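Local coordinates for carbohydrate binding module E1 (Uncultured bacterium, PDB 5KLE), which binds cellulose-derived oligosaccharides such as cellopentaose and probably serves to bring an associated enzyme close to plant cell-wall polysaccharide, at residues S24-A27 with G28-I31. Numbering follows the deposited sequence.
Sequences SAVA and GDCI
Val26 and Asp29 hold each other by two hydrogen bonds, one through the backbone and one through a carboxylate, in a compact example of a tight turn reinforced by its own side chain. The backbone N of Asp29 donates to Val26 O at 3.1 Å, closing a four-residue turn. In return, Val26 N reaches Asp29 OD2 at 2.9 Å with an N-H...O angle of 157°. This second bond is fairly straight at the hydrogen, but it meets the carboxylate from above its plane, 54° out of it. The aspartate can fold back in this way because its CG lies beside its own backbone N and anti to its carbonyl carbon (chi1 -81°). Val26 CG2 lies obliquely above the oxygen end of the carboxylate, on the face that Val26 N meets, 3.5 Å from both OD1 and OD2 of Asp29.

The turn from Val26 to Asp29 is a type II beta turn, with Ala27 and Gly28 at its corners. Gly28 takes the positive phi usual for the third residue of such a turn, where glycine is common. In this beta-sandwich-like fold the turn carries the chain from strand 23-25, at the edge of one sheet, into strand 30-35 of the other. The buried Ala25, its CA 3.6 Å from Asp29 OD2, packs on Phe90 and Val92 of strand 90-96 and Ile83 of strand 77-86.

Farther out, Lys15 forms a salt bridge with Asp29 OD2 and also bonds Ser24 O, while Asn14 ND2 holds OD1; both carboxylate oxygens of this buried acid are thus satisfied, and Lys15 probably favours the carboxylate form of Asp29. Asn14 OD1 also accepts from Cys30 N, and the disulfide from Cys30 to Cys8 ties the start of strand 30-35 to the N-terminal segment.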
ATOM      1  N   SER A  24       2.790   1.439  10.935  1.00 10.51           N
ATOM      2  CA  SER A  24       1.477   2.013  11.205  1.00 10.38           C
ATOM      3  C   SER A  24       1.048   2.897  10.050  1.00 10.61           C
ATOM      4  O   SER A  24       1.823   3.758   9.605  1.00 12.76           O
ATOM      5  CB  SER A  24       1.547   2.874  12.465  1.00 17.48           C
ATOM      6  OG  SER A  24       0.256   3.340  12.811  1.00 17.70           O
ATOM      7  N   ALA A  25      -0.176   2.679   9.555  1.00 10.67           N
ATOM      8  CA  ALA A  25      -0.674   3.337   8.349  1.00 10.35           C
ATOM      9  C   ALA A  25      -2.027   3.966   8.616  1.00  9.36           C
ATOM     10  O   ALA A  25      -2.793   3.484   9.472  1.00  9.99           O
ATOM     11  CB  ALA A  25      -0.822   2.316   7.229  1.00 13.30           C
ATOM     12  N   VAL A  26      -2.337   5.035   7.867  1.00 10.03           N
ATOM     13  CA  VAL A  26      -3.627   5.709   7.993  1.00 13.48           C
ATOM     14  C   VAL A  26      -4.128   6.137   6.623  1.00  9.90           C
ATOM     15  O   VAL A  26      -3.348   6.353   5.685  1.00 11.18           O
ATOM     16  CB  VAL A  26      -3.642   6.973   8.900  1.00 18.72           C
ATOM     17  CG1 VAL A  26      -3.468   6.646  10.377  1.00 19.84           C
ATOM     18  CG2 VAL A  26      -2.610   7.883   8.475  1.00 13.34           C
ATOM     19  N   ALA A  27      -5.450   6.264   6.514  1.00 11.73           N
ATOM     20  CA  ALA A  27      -6.050   6.801   5.292  1.00 12.31           C
ATOM     21  C   ALA A  27      -5.403   8.129   4.906  1.00  9.38           C
ATOM     22  O   ALA A  27      -5.242   9.033   5.753  1.00 11.27           O
ATOM     23  CB  ALA A  27      -7.554   6.992   5.499  1.00 13.54           C
ATOM     24  N   GLY A  28      -5.088   8.270   3.603  1.00  9.10           N
ATOM     25  CA  GLY A  28      -4.417   9.451   3.076  1.00  9.33           C
ATOM     26  C   GLY A  28      -2.917   9.298   2.918  1.00 10.82           C
ATOM     27  O   GLY A  28      -2.302  10.101   2.195  1.00 10.27           O
ATOM     28  N   ASP A  29      -2.314   8.307   3.571  1.00  9.25           N
ATOM     29  CA  ASP A  29      -0.873   8.112   3.422  1.00  9.42           C
ATOM     30  C   ASP A  29      -0.529   7.766   1.974  1.00  9.42           C
ATOM     31  O   ASP A  29      -1.358   7.240   1.230  1.00 10.16           O
ATOM     32  CB  ASP A  29      -0.397   6.947   4.313  1.00  9.29           C
ATOM     33  CG  ASP A  29      -0.191   7.326   5.783  1.00  9.68           C
ATOM     34  OD1 ASP A  29      -0.102   8.531   6.131  1.00 10.53           O
ATOM     35  OD2 ASP A  29      -0.102   6.370   6.589  1.00 10.39           O
ATOM     36  N   CYS A  30       0.712   8.084   1.576  1.00  8.35           N
ATOM     37  CA  CYS A  30       1.265   7.801   0.255  1.00  7.46           C
ATOM     38  C   CYS A  30       2.600   7.097   0.477  1.00  8.69           C
ATOM     39  O   CYS A  30       3.569   7.735   0.921  1.00  9.26           O
ATOM     40  CB  CYS A  30       1.463   9.115  -0.501  1.00  7.74           C
ATOM     41  SG  CYS A  30       2.282   8.867  -2.118  1.00  9.05           S
ATOM     42  N   ILE A  31       2.633   5.782   0.223  1.00  8.81           N
ATOM     43  CA  ILE A  31       3.736   4.913   0.631  1.00  9.74           C
ATOM     44  C   ILE A  31       4.596   4.609  -0.595  1.00 10.01           C
ATOM     45  O   ILE A  31       4.080   4.119  -1.617  1.00 11.65           O
ATOM     46  CB  ILE A  31       3.200   3.578   1.183  1.00 11.32           C
ATOM     47  CG1 ILE A  31       2.056   3.789   2.177  1.00 17.75           C
ATOM     48  CG2 ILE A  31       4.381   2.725   1.777  1.00 13.81           C
ATOM     49  CD1 ILE A  31       2.459   4.536   3.312  1.00 16.42           C
TER